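Local coordinates for hypothetical protein Paer03002360 (Pseudomonas aeruginosa, PDB 2ERV) that removes the fatty acid esterified at the 3 position of lipid A, acting as a hydrolase in the bacterial outer membrane, at residues G39-G44 and L60-V65; L102-R107 and S128-K133; G94-G99 and P135-E140; T34-G39 and V67-G72. All blocks are in the same frame, centred on the assembly; numbering follows the deposited sequence.

Interaction 1. Residues G39-G44 and L60-V65; sequences GYWDAG and LSFAPV. With CXE (pentaethylene glycol monodecyl ether), chain D.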
loop_
_atom_site.group_PDB
_atom_site.type_symbol
_atom_site.label_atom_id
_atom_site.label_comp_id
_atom_site.label_asym_id
_atom_site.label_seq_id
_atom_site.Cartn_x
_atom_site.Cartn_y
_atom_site.Cartn_z
ATOM N N GLY A 39 3.825 2.474 -13.820
ATOM C CA GLY A 39 3.524 2.785 -12.418
ATOM C C GLY A 39 2.311 3.657 -12.228
ATOM O O GLY A 39 1.582 3.992 -13.207
ATOM N N TYR A 40 2.087 4.030 -10.968
ATOM C CA TYR A 40 0.955 4.879 -10.617
ATOM C C TYR A 40 1.214 5.660 -9.340
ATOM O O TYR A 40 2.088 5.280 -8.529
ATOM C CB TYR A 40 -0.366 4.097 -10.559
ATOM C CG TYR A 40 -0.411 3.003 -9.505
ATOM C CD1 TYR A 40 0.071 1.721 -9.785
ATOM C CD2 TYR A 40 -0.925 3.257 -8.246
ATOM C CE1 TYR A 40 -0.002 0.687 -8.807
ATOM C CE2 TYR A 40 -0.981 2.281 -7.272
ATOM C CZ TYR A 40 -0.521 1.005 -7.548
ATOM O OH TYR A 40 -0.624 0.046 -6.573
ATOM N N TRP A 41 0.473 6.758 -9.173
ATOM C CA TRP A 41 0.553 7.498 -7.940
ATOM C C TRP A 41 -0.540 6.915 -7.081
ATOM O O TRP A 41 -1.638 6.757 -7.546
ATOM C CB TRP A 41 0.227 8.963 -8.170
ATOM C CG TRP A 41 1.205 9.676 -9.027
ATOM C CD1 TRP A 41 1.010 10.150 -10.307
ATOM C CD2 TRP A 41 2.540 10.020 -8.669
ATOM N NE1 TRP A 41 2.159 10.763 -10.760
ATOM C CE2 TRP A 41 3.108 10.715 -9.765
ATOM C CE3 TRP A 41 3.312 9.849 -7.507
ATOM C CZ2 TRP A 41 4.423 11.204 -9.742
ATOM C CZ3 TRP A 41 4.613 10.368 -7.476
ATOM C CH2 TRP A 41 5.150 11.034 -8.589
ATOM N N ASP A 42 -0.239 6.637 -5.830
ATOM C CA ASP A 42 -1.202 5.965 -4.963
ATOM C C ASP A 42 -1.456 6.806 -3.680
ATOM O O ASP A 42 -0.519 7.093 -2.914
ATOM C CB ASP A 42 -0.695 4.570 -4.599
ATOM C CG ASP A 42 -1.810 3.678 -4.079
ATOM O OD1 ASP A 42 -2.922 3.739 -4.638
ATOM O OD2 ASP A 42 -1.691 2.868 -3.150
ATOM N N ALA A 43 -2.708 7.189 -3.475
ATOM C CA ALA A 43 -3.157 7.885 -2.250
ATOM C C ALA A 43 -3.987 6.897 -1.402
ATOM O O ALA A 43 -4.854 6.187 -1.937
ATOM C CB ALA A 43 -3.991 9.112 -2.614
ATOM N N GLY A 44 -3.710 6.837 -0.102
ATOM C CA GLY A 44 -4.322 5.821 0.739
ATOM C C GLY A 44 -4.844 6.415 2.030
ATOM O O GLY A 44 -4.201 7.277 2.650
ATOM N N LEU A 60 -2.794 8.731 6.452
ATOM C CA LEU A 60 -2.963 9.216 5.089
ATOM C C LEU A 60 -1.585 9.019 4.467
ATOM O O LEU A 60 -0.582 9.415 5.040
ATOM C CB LEU A 60 -3.285 10.713 5.089
ATOM C CG LEU A 60 -4.680 11.320 4.879
ATOM C CD1 LEU A 60 -5.835 10.374 5.197
ATOM C CD2 LEU A 60 -4.864 12.705 5.625
ATOM N N SER A 61 -1.545 8.408 3.296
ATOM C CA SER A 61 -0.253 8.132 2.671
ATOM C C SER A 61 -0.301 8.427 1.179
ATOM O O SER A 61 -1.369 8.487 0.548
ATOM C CB SER A 61 0.115 6.668 2.938
ATOM O OG SER A 61 -0.882 5.852 2.386
ATOM N N PHE A 62 0.866 8.681 0.621
ATOM C CA PHE A 62 0.991 8.955 -0.771
ATOM C C PHE A 62 2.325 8.399 -1.289
ATOM O O PHE A 62 3.360 8.641 -0.689
ATOM C CB PHE A 62 0.942 10.460 -1.028
ATOM C CG PHE A 62 1.032 10.793 -2.475
ATOM C CD1 PHE A 62 -0.103 10.755 -3.271
ATOM C CD2 PHE A 62 2.267 11.080 -3.056
ATOM C CE1 PHE A 62 -0.018 11.023 -4.619
ATOM C CE2 PHE A 62 2.343 11.353 -4.409
ATOM C CZ PHE A 62 1.204 11.339 -5.176
ATOM N N ALA A 63 2.286 7.646 -2.393
ATOM C CA ALA A 63 3.477 6.981 -2.931
ATOM C C ALA A 63 3.457 6.894 -4.439
ATOM O O ALA A 63 2.383 6.643 -5.029
ATOM C CB ALA A 63 3.619 5.519 -2.324
ATOM N N PRO A 64 4.628 7.098 -5.078
ATOM C CA PRO A 64 4.818 6.597 -6.433
ATOM C C PRO A 64 4.982 5.094 -6.293
ATOM O O PRO A 64 5.669 4.620 -5.360
ATOM C CB PRO A 64 6.144 7.254 -6.899
ATOM C CG PRO A 64 6.890 7.652 -5.608
ATOM C CD PRO A 64 5.835 7.791 -4.562
ATOM N N VAL A 65 4.316 4.340 -7.155
ATOM C CA VAL A 65 4.399 2.878 -7.117
ATOM C C VAL A 65 4.793 2.379 -8.517
ATOM O O VAL A 65 4.057 2.606 -9.479
ATOM C CB VAL A 65 3.030 2.234 -6.720
ATOM C CG1 VAL A 65 3.130 0.710 -6.645
ATOM C CG2 VAL A 65 2.507 2.818 -5.351
HETATM C C15 CXE D . 4.805 10.681 -15.281
HETATM C C16 CXE D . 5.689 9.738 -14.460
HETATM O O17 CXE D . 5.820 10.225 -13.122
HETATM C C18 CXE D . 7.165 10.246 -12.670
HETATM C C19 CXE D . 7.416 9.115 -11.679
HETATM O O20 CXE D . 8.154 9.582 -10.530
HETATM C C21 CXE D . 9.065 8.604 -10.033
HETATM C C22 CXE D . 9.740 9.140 -8.788
HETATM O O23 CXE D . 10.037 8.068 -7.896
HETATM C C24 CXE D . 10.579 8.576 -6.676
HETATM C C25 CXE D . 11.268 7.476 -5.878
HETATM O O26 CXE D . 11.535 7.994 -4.575
HETATM O O HOH W 1 -2.545 5.109 4.639
#
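Y40 to G44 pair with S61 to V65 as antiparallel strands whose axes come within 4.7 Å and run 171° apart. Six backbone hydrogen bonds join them, at the pairs Y40-V65, D42-A63 and G44-S61. On the face that carries Y40, V65 lies over the tyrosine ring. V65 CB stands over the ring face, 3.9 Å from the Y40 centroid, a CH-pi contact. The Y40 ring is swung there because CG stands between the backbone N and the carbonyl carbon (chi1 62°). V65 CG2 also packs 3.7 Å from D42 CB. D42 OD2 turns to R107 and R18 in salt bridges, and Y40 OH bonds E80. On the other face, W41 and F62 lie nearly parallel, 16° apart, but slid so that the rings barely overlap; W41 CE3 meets F62 CZ at 3.5 Å. W41 CZ3 also touches P64 CB at 3.5 Å. The detergent pentaethylene glycol monodecyl ether lies alongside, its O17 3.8 Å from W41 CZ2. One face is thus apolar and meets detergent, while the face with Y40 and D42 is turned to polar and charged groups of the barrel interior. This division is characteristic of a transmembrane beta hairpin in an outer-membrane beta barrel.

Interaction 2. Residues L102-R107 and S128-K133; sequences LNFEDR and SNAGLK. With CA (calcium ion), chain C.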
loop_
_atom_site.group_PDB
_atom_site.type_symbol
_atom_site.label_atom_id
_atom_site.label_comp_id
_atom_site.label_asym_id
_atom_site.label_seq_id
_atom_site.Cartn_x
_atom_site.Cartn_y
_atom_site.Cartn_z
ATOM N N LEU A 102 4.732 11.194 11.433
ATOM C CA LEU A 102 5.246 11.106 10.072
ATOM C C LEU A 102 6.187 9.910 9.888
ATOM O O LEU A 102 7.097 9.672 10.724
ATOM C CB LEU A 102 5.997 12.372 9.672
ATOM C CG LEU A 102 5.355 13.745 9.880
ATOM C CD1 LEU A 102 6.355 14.805 9.368
ATOM C CD2 LEU A 102 4.055 13.821 9.124
ATOM N N ASN A 103 5.976 9.176 8.782
ATOM C CA ASN A 103 6.678 7.919 8.558
ATOM C C ASN A 103 6.828 7.685 7.074
ATOM O O ASN A 103 6.045 8.227 6.283
ATOM C CB ASN A 103 5.913 6.733 9.186
ATOM C CG ASN A 103 6.077 6.645 10.696
ATOM O OD1 ASN A 103 7.085 6.129 11.175
ATOM N ND2 ASN A 103 5.101 7.152 11.450
ATOM N N PHE A 104 7.799 6.846 6.693
ATOM C CA PHE A 104 7.917 6.415 5.304
ATOM C C PHE A 104 6.953 5.242 5.125
ATOM O O PHE A 104 6.556 4.614 6.093
ATOM C CB PHE A 104 9.340 5.950 4.990
ATOM C CG PHE A 104 10.407 7.023 5.181
ATOM C CD1 PHE A 104 10.749 7.867 4.129
ATOM C CD2 PHE A 104 11.082 7.148 6.389
ATOM C CE1 PHE A 104 11.729 8.861 4.297
ATOM C CE2 PHE A 104 12.088 8.139 6.559
ATOM C CZ PHE A 104 12.392 8.998 5.494
ATOM N N GLU A 105 6.576 4.979 3.886
ATOM C CA GLU A 105 5.753 3.835 3.523
ATOM C C GLU A 105 6.559 3.050 2.515
ATOM O O GLU A 105 6.850 3.604 1.475
ATOM C CB GLU A 105 4.493 4.306 2.788
ATOM C CG GLU A 105 3.541 3.177 2.369
ATOM C CD GLU A 105 2.293 3.696 1.657
ATOM O OE1 GLU A 105 2.463 4.424 0.644
ATOM O OE2 GLU A 105 1.131 3.404 2.128
ATOM N N ASP A 106 6.948 1.806 2.821
ATOM C CA ASP A 106 7.618 0.905 1.856
ATOM C C ASP A 106 6.679 -0.231 1.534
ATOM O O ASP A 106 6.140 -0.853 2.460
ATOM C CB ASP A 106 8.871 0.282 2.489
ATOM C CG ASP A 106 9.956 1.303 2.786
ATOM O OD1 ASP A 106 10.263 2.174 1.940
ATOM O OD2 ASP A 106 10.507 1.371 3.896
ATOM N N ARG A 107 6.457 -0.505 0.245
ATOM C CA ARG A 107 5.456 -1.497 -0.108
ATOM C C ARG A 107 5.908 -2.391 -1.254
ATOM O O ARG A 107 6.679 -1.957 -2.131
ATOM C CB ARG A 107 4.150 -0.800 -0.521
ATOM C CG ARG A 107 4.393 0.398 -1.423
ATOM C CD ARG A 107 3.208 1.323 -1.519
ATOM N NE ARG A 107 2.125 0.671 -2.242
ATOM C CZ ARG A 107 0.951 1.251 -2.462
ATOM N NH1 ARG A 107 0.697 2.448 -1.974
ATOM N NH2 ARG A 107 0.048 0.625 -3.158
ATOM N N SER A 128 7.811 3.082 8.894
ATOM C CA SER A 128 8.744 3.399 10.009
ATOM C C SER A 128 9.458 4.698 9.680
ATOM O O SER A 128 9.229 5.229 8.630
ATOM C CB SER A 128 9.718 2.258 10.322
ATOM O OG SER A 128 10.467 1.912 9.158
ATOM N N ASN A 129 10.328 5.188 10.566
ATOM C CA ASN A 129 10.873 6.539 10.419
ATOM C C ASN A 129 12.402 6.566 10.217
ATOM O O ASN A 129 13.038 7.640 10.266
ATOM C CB ASN A 129 10.389 7.458 11.592
ATOM C CG ASN A 129 10.906 7.004 12.969
ATOM O OD1 ASN A 129 12.080 6.601 13.124
ATOM N ND2 ASN A 129 10.050 7.072 13.967
ATOM N N ALA A 130 12.962 5.396 9.911
ATOM C CA ALA A 130 14.386 5.205 9.643
ATOM C C ALA A 130 15.280 5.575 10.827
ATOM O O ALA A 130 16.449 5.962 10.628
ATOM C CB ALA A 130 14.809 5.934 8.397
ATOM N N GLY A 131 14.739 5.429 12.039
ATOM C CA GLY A 131 15.494 5.651 13.292
ATOM C C GLY A 131 15.505 7.091 13.767
ATOM O O GLY A 131 16.150 7.444 14.792
ATOM N N LEU A 132 14.757 7.918 13.039
ATOM C CA LEU A 132 14.760 9.358 13.205
ATOM C C LEU A 132 13.930 9.834 14.401
ATOM O O LEU A 132 14.098 10.952 14.875
ATOM C CB LEU A 132 14.278 10.028 11.910
ATOM C CG LEU A 132 15.232 9.974 10.715
ATOM C CD1 LEU A 132 14.543 10.618 9.505
ATOM C CD2 LEU A 132 16.551 10.684 11.015
ATOM N N LYS A 133 13.031 8.995 14.894
ATOM C CA LYS A 133 12.429 9.278 16.172
ATOM C C LYS A 133 12.178 7.975 16.908
ATOM O O LYS A 133 11.380 7.125 16.429
ATOM C CB LYS A 133 11.133 10.074 15.972
ATOM C CG LYS A 133 10.350 10.278 17.231
ATOM C CD LYS A 133 10.957 11.349 18.086
ATOM C CE LYS A 133 9.913 11.858 19.054
ATOM N NZ LYS A 133 10.603 12.616 20.142
HETATM CA CA CA C . 12.851 1.803 3.318
#
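N129 OD1 draws in backbone N-H groups of its own loop, and the same residue packs against N103 across the contact. K133 N gives N129 OD1 a straight bond of 3.1 Å (172°) but arrives from above the amide carbonyl plane. G131 N adds a weak, bent bond. N129 ND2 answers with a bond to K133 O at 2.8 Å, on a lone pair of that carbonyl. The side chain therefore ties both polar atoms of K133's backbone and braces the type I' turn from N129 to L132. CG of N129 stands between the backbone N and the carbonyl carbon (chi1 64°), which folds the amide over its own loop.

Across the contact, F104 N bonds S128 O at 2.9 Å. The return bond from S128 N to F104 O is weak. N103 OD1 comes 3.1 Å from S128 C and 3.6 Å from N129 CB. Its ND2 is held by S100 O. The F104 ring turns its edge to the carbonyl oxygens of S128 and N129, and its CE2 reaches A130 CB at 4.0 Å.

S128 belongs to the catalytic charge relay, and its OG bonds H126 NE2. N129 is critical for activity. On the strand of F104, D106 OD2 binds the calcium ion at 2.5 Å. Strand 102-114 lies between strands 75-88 and 119-128 in the barrel sheet. The loop of S128 to K133 leaves the end of strand 119-128 and leads on to strand 139-149.

Interaction 3. Residues G94-G99 and P135-E140; sequences GDQNLG and PNDGIE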
loop_
_atom_site.group_PDB
_atom_site.type_symbol
_atom_site.label_atom_id
_atom_site.label_comp_id
_atom_site.label_asym_id
_atom_site.label_seq_id
_atom_site.Cartn_x
_atom_site.Cartn_y
_atom_site.Cartn_z
ATOM N N GLY A 94 -1.960 0.372 17.008
ATOM C CA GLY A 94 -2.023 -1.035 17.311
ATOM C C GLY A 94 -1.218 -1.296 18.566
ATOM O O GLY A 94 -1.383 -0.583 19.558
ATOM N N ASP A 95 -0.317 -2.272 18.505
ATOM C CA ASP A 95 0.575 -2.575 19.620
ATOM C C ASP A 95 1.890 -1.796 19.520
ATOM O O ASP A 95 2.822 -2.108 20.235
ATOM C CB ASP A 95 0.935 -4.070 19.631
ATOM C CG ASP A 95 -0.204 -4.976 20.042
ATOM O OD1 ASP A 95 -1.289 -4.521 20.508
ATOM O OD2 ASP A 95 -0.085 -6.208 19.904
ATOM N N GLN A 96 1.990 -0.798 18.629
ATOM C CA GLN A 96 3.301 -0.233 18.243
ATOM C C GLN A 96 3.477 1.227 18.659
ATOM O O GLN A 96 2.573 2.013 18.518
ATOM C CB GLN A 96 3.512 -0.304 16.719
ATOM C CG GLN A 96 3.326 -1.708 16.054
ATOM C CD GLN A 96 4.196 -2.796 16.685
ATOM O OE1 GLN A 96 3.682 -3.615 17.443
ATOM N NE2 GLN A 96 5.486 -2.823 16.347
ATOM N N ASN A 97 4.659 1.577 19.165
ATOM C CA ASN A 97 4.992 2.985 19.386
ATOM C C ASN A 97 5.878 3.412 18.253
ATOM O O ASN A 97 7.055 3.028 18.191
ATOM C CB ASN A 97 5.666 3.172 20.734
ATOM C CG ASN A 97 5.962 4.642 21.062
ATOM O OD1 ASN A 97 5.845 5.527 20.232
ATOM N ND2 ASN A 97 6.409 4.874 22.272
ATOM N N LEU A 98 5.294 4.135 17.305
ATOM C CA LEU A 98 6.018 4.581 16.116
ATOM C C LEU A 98 7.023 5.709 16.368
ATOM O O LEU A 98 7.901 5.966 15.530
ATOM C CB LEU A 98 5.031 5.042 15.062
ATOM C CG LEU A 98 3.971 4.029 14.616
ATOM C CD1 LEU A 98 3.114 4.696 13.589
ATOM C CD2 LEU A 98 4.725 2.845 14.031
ATOM N N GLY A 99 6.854 6.425 17.480
ATOM C CA GLY A 99 7.742 7.554 17.800
ATOM C C GLY A 99 7.293 8.850 17.164
ATOM O O GLY A 99 7.176 9.883 17.837
ATOM N N PRO A 135 10.793 5.324 19.832
ATOM C CA PRO A 135 11.437 4.021 19.621
ATOM C C PRO A 135 11.251 3.413 18.215
ATOM O O PRO A 135 11.679 2.266 17.978
ATOM C CB PRO A 135 10.752 3.121 20.659
ATOM C CG PRO A 135 9.408 3.701 20.767
ATOM C CD PRO A 135 9.555 5.207 20.625
ATOM N N ASN A 136 10.626 4.148 17.302
ATOM C CA ASN A 136 10.501 3.639 15.903
ATOM C C ASN A 136 10.112 2.165 15.818
ATOM O O ASN A 136 10.861 1.357 15.252
ATOM C CB ASN A 136 11.832 3.852 15.172
ATOM C CG ASN A 136 11.735 3.534 13.667
ATOM O OD1 ASN A 136 10.691 3.718 13.061
ATOM N ND2 ASN A 136 12.840 3.114 13.072
ATOM N N ASP A 137 8.965 1.772 16.393
ATOM C CA ASP A 137 8.647 0.347 16.424
ATOM C C ASP A 137 8.331 -0.186 15.008
ATOM O O ASP A 137 8.403 -1.389 14.756
ATOM C CB ASP A 137 7.454 0.045 17.313
ATOM C CG ASP A 137 7.759 0.122 18.799
ATOM O OD1 ASP A 137 8.934 0.313 19.203
ATOM O OD2 ASP A 137 6.850 -0.058 19.642
ATOM N N GLY A 138 7.954 0.718 14.118
ATOM C CA GLY A 138 7.407 0.379 12.788
ATOM C C GLY A 138 6.065 -0.346 12.921
ATOM O O GLY A 138 5.738 -0.867 13.983
ATOM N N ILE A 139 5.304 -0.428 11.833
ATOM C CA ILE A 139 4.123 -1.286 11.804
ATOM C C ILE A 139 3.905 -1.706 10.330
ATOM O O ILE A 139 4.374 -1.036 9.386
ATOM C CB ILE A 139 2.883 -0.519 12.329
ATOM C CG1 ILE A 139 1.673 -1.472 12.634
ATOM C CG2 ILE A 139 2.524 0.589 11.375
ATOM C CD1 ILE A 139 0.522 -0.809 13.410
ATOM N N GLU A 140 3.177 -2.800 10.142
ATOM C CA GLU A 140 3.036 -3.381 8.813
ATOM C C GLU A 140 1.580 -3.692 8.588
ATOM O O GLU A 140 0.841 -3.888 9.571
ATOM C CB GLU A 140 3.827 -4.694 8.709
ATOM C CG GLU A 140 5.368 -4.560 8.770
ATOM C CD GLU A 140 5.921 -4.382 10.191
ATOM O OE1 GLU A 140 5.542 -5.180 11.083
ATOM O OE2 GLU A 140 6.756 -3.439 10.414
HETATM O O HOH W 2 8.069 3.608 13.640
#
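D137 and N97 join two loop regions at one end of the beta barrel, where N97 also forms an Asx turn. In that turn N97 OD1 accepts from G99 N at 3.1 Å.

Three hydrogen bonds cross the contact. D137 OD2 takes N97 N at 2.8 Å, a fairly straight bond that meets the oxygen from above the carboxylate plane. D137 N gives back to N97 O at 2.9 Å. D137 thus holds both polar backbone atoms of N97. Further along, Q96 NE2 bonds G138 O at 3.1 Å, with the acceptor in the plane of the amide. The Q96 chain bends at chi2 (-55°), which brings its amide round to G138.

Van der Waals packing flanks these bonds. P135 follows a cis peptide, and its ring crosses the N97 side chain at about a right angle, CG 3.6 Å from ND2. The aliphatic part of Q96 lies against I139, CG to CG1 at 3.8 Å. L98 CD2 fills in beside G138 and I139 CG2.

Residues 135-140 lead into the catalytic region. E140 of the charge relay bonds H126 through OE2, while N136 OD1 accepts from N129 N. A water also connects the segments. It donates to L98 O and to N136 OD1, the latter at 2.7 Å, and accepts from G138 N.

Interaction 4. Residues T34-G39 and V67-G72; sequences TGRLTG and VYEFAG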
loop_
_atom_site.group_PDB
_atom_site.type_symbol
_atom_site.label_atom_id
_atom_site.label_comp_id
_atom_site.label_asym_id
_atom_site.label_seq_id
_atom_site.Cartn_x
_atom_site.Cartn_y
_atom_site.Cartn_z
ATOM N N THR A 34 7.699 -9.693 -23.083
ATOM C CA THR A 34 7.524 -10.127 -21.699
ATOM C C THR A 34 6.533 -9.287 -20.910
ATOM O O THR A 34 5.760 -9.832 -20.120
ATOM C CB THR A 34 8.892 -10.193 -20.996
ATOM O OG1 THR A 34 9.635 -11.237 -21.642
ATOM C CG2 THR A 34 8.772 -10.686 -19.557
ATOM N N GLY A 35 6.547 -7.971 -21.136
ATOM C CA GLY A 35 5.770 -7.053 -20.319
ATOM C C GLY A 35 6.408 -5.682 -20.399
ATOM O O GLY A 35 7.148 -5.392 -21.363
ATOM N N ARG A 36 6.151 -4.843 -19.389
ATOM C CA ARG A 36 6.661 -3.485 -19.403
ATOM C C ARG A 36 6.749 -3.040 -17.955
ATOM O O ARG A 36 6.019 -3.569 -17.089
ATOM C CB ARG A 36 5.715 -2.557 -20.162
ATOM C CG ARG A 36 4.251 -2.646 -19.680
ATOM C CD ARG A 36 3.324 -1.557 -20.185
ATOM N NE ARG A 36 1.979 -1.696 -19.592
ATOM C CZ ARG A 36 1.206 -0.674 -19.211
ATOM N NH1 ARG A 36 1.643 0.582 -19.296
ATOM N NH2 ARG A 36 -0.000 -0.902 -18.709
ATOM N N LEU A 37 7.639 -2.070 -17.719
ATOM C CA LEU A 37 7.681 -1.323 -16.485
ATOM C C LEU A 37 6.749 -0.127 -16.640
ATOM O O LEU A 37 6.752 0.568 -17.672
ATOM C CB LEU A 37 9.101 -0.852 -16.130
ATOM C CG LEU A 37 9.257 -0.111 -14.762
ATOM C CD1 LEU A 37 9.079 -1.093 -13.572
ATOM C CD2 LEU A 37 10.635 0.584 -14.667
ATOM N N THR A 38 5.954 0.118 -15.602
ATOM C CA THR A 38 5.092 1.289 -15.566
ATOM C C THR A 38 4.900 1.732 -14.117
ATOM O O THR A 38 5.748 1.404 -13.272
ATOM C CB THR A 38 3.748 1.009 -16.335
ATOM O OG1 THR A 38 3.030 2.251 -16.430
ATOM C CG2 THR A 38 2.813 0.031 -15.588
ATOM N N GLY A 39 3.825 2.474 -13.820
ATOM C CA GLY A 39 3.524 2.785 -12.418
ATOM C C GLY A 39 2.311 3.657 -12.228
ATOM O O GLY A 39 1.582 3.992 -13.207
ATOM N N VAL A 67 5.407 -0.598 -11.311
ATOM C CA VAL A 67 4.695 -1.838 -11.588
ATOM C C VAL A 67 5.396 -2.505 -12.699
ATOM O O VAL A 67 5.630 -1.870 -13.736
ATOM C CB VAL A 67 3.215 -1.523 -12.020
ATOM C CG1 VAL A 67 2.463 -2.779 -12.508
ATOM C CG2 VAL A 67 2.450 -0.891 -10.842
ATOM N N TYR A 68 5.693 -3.787 -12.554
ATOM C CA TYR A 68 6.023 -4.528 -13.760
ATOM C C TYR A 68 4.795 -5.358 -14.154
ATOM O O TYR A 68 4.359 -6.217 -13.397
ATOM C CB TYR A 68 7.269 -5.422 -13.594
ATOM C CG TYR A 68 7.712 -5.936 -14.940
ATOM C CD1 TYR A 68 8.609 -5.195 -15.745
ATOM C CD2 TYR A 68 7.178 -7.106 -15.451
ATOM C CE1 TYR A 68 9.010 -5.683 -17.031
ATOM C CE2 TYR A 68 7.511 -7.546 -16.706
ATOM C CZ TYR A 68 8.440 -6.827 -17.484
ATOM O OH TYR A 68 8.761 -7.316 -18.713
ATOM N N GLU A 69 4.280 -5.138 -15.364
ATOM C CA GLU A 69 3.049 -5.767 -15.786
ATOM C C GLU A 69 3.443 -6.718 -16.880
ATOM O O GLU A 69 3.981 -6.297 -17.888
ATOM C CB GLU A 69 2.071 -4.738 -16.334
ATOM C CG GLU A 69 0.794 -5.367 -16.886
ATOM C CD GLU A 69 -0.001 -4.374 -17.714
ATOM O OE1 GLU A 69 0.408 -4.055 -18.877
ATOM O OE2 GLU A 69 -1.037 -3.906 -17.195
ATOM N N PHE A 70 3.204 -8.004 -16.662
ATOM C CA PHE A 70 3.512 -9.011 -17.648
ATOM C C PHE A 70 2.444 -9.056 -18.761
ATOM O O PHE A 70 1.281 -8.786 -18.511
ATOM C CB PHE A 70 3.567 -10.379 -16.935
ATOM C CG PHE A 70 4.705 -10.509 -15.969
ATOM C CD1 PHE A 70 5.941 -11.006 -16.412
ATOM C CD2 PHE A 70 4.564 -10.120 -14.619
ATOM C CE1 PHE A 70 7.027 -11.135 -15.519
ATOM C CE2 PHE A 70 5.648 -10.217 -13.700
ATOM C CZ PHE A 70 6.895 -10.730 -14.159
ATOM N N ALA A 71 2.836 -9.425 -19.982
ATOM C CA ALA A 71 1.881 -9.543 -21.106
ATOM C C ALA A 71 0.649 -10.406 -20.759
ATOM O O ALA A 71 0.710 -11.360 -19.970
ATOM C CB ALA A 71 2.578 -10.143 -22.326
ATOM N N GLY A 72 -0.496 -10.053 -21.322
ATOM C CA GLY A 72 -1.684 -10.875 -21.130
ATOM C C GLY A 72 -2.790 -10.220 -21.924
ATOM O O GLY A 72 -2.567 -9.200 -22.607
HETATM O O HOH W 3 10.323 -6.060 -20.257
#
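R36 and E69 lie side by side on one face of the strand pair and form a salt bridge. E69 OE1 accepts from both R36 NE at 2.9 Å and R36 NH2 at 3.2 Å. Both nitrogens keep it in the guanidinium plane but meet it from the same face of the carboxylate, and the two planes are 59° apart. The R36 chain is extended from CG to NE. T38 CG2 lies over one face of the guanidinium and also touches V67 CB at 3.9 Å.

On the other face, Y68 covers the backbone of R36. R36 O lies over the Y68 ring, offset toward its rim, 3.3 Å from Y68 CD1. CG of Y68 is set opposite the backbone N (chi1 -169°), and the ring reaches across to G35. There Y68 OH comes 3.3 Å from G35 C and 3.5 Å from T34 CG2. A water meets the ring edge at Y68 OH.

Backbone bonds hold these groups in antiparallel order at R36-E69 and T38-V67. A71 N bonds T34 O at 3.0 Å and continues the pairing past the strand end. Strand 75-88 and the short strand 29-32 flank the pair. S28 OG takes R36 NH1, and K27 O takes T38 OG1. Two arginine nitrogens on a single carboxylate oxygen, with a third bonded elsewhere, should restrict the rotation of R36 and would favour a charged E69.

Interactions 1 and 4 follow the same hairpin, strands 35-48 and 57-70, and share G39; Y40 CE1 packs 3.6 Å from V67 CG2. Interaction 1 meets interaction 2 across the barrel interior, where D42 OD2 and R107 NH1 form a salt bridge at 2.7 Å. Interactions 2 and 3 have centres about 10 Å apart and build the active-site end together. N129 N lies 2.9 Å from N136 OD1, a probable hydrogen bond, consistent with the 135-140 loop helping to place N129 beside S128. Interaction 2 holds S128 of the charge relay and interaction 3 holds E140. Interaction 4 lies toward the other end, its centre about 34 Å from that of interaction 3.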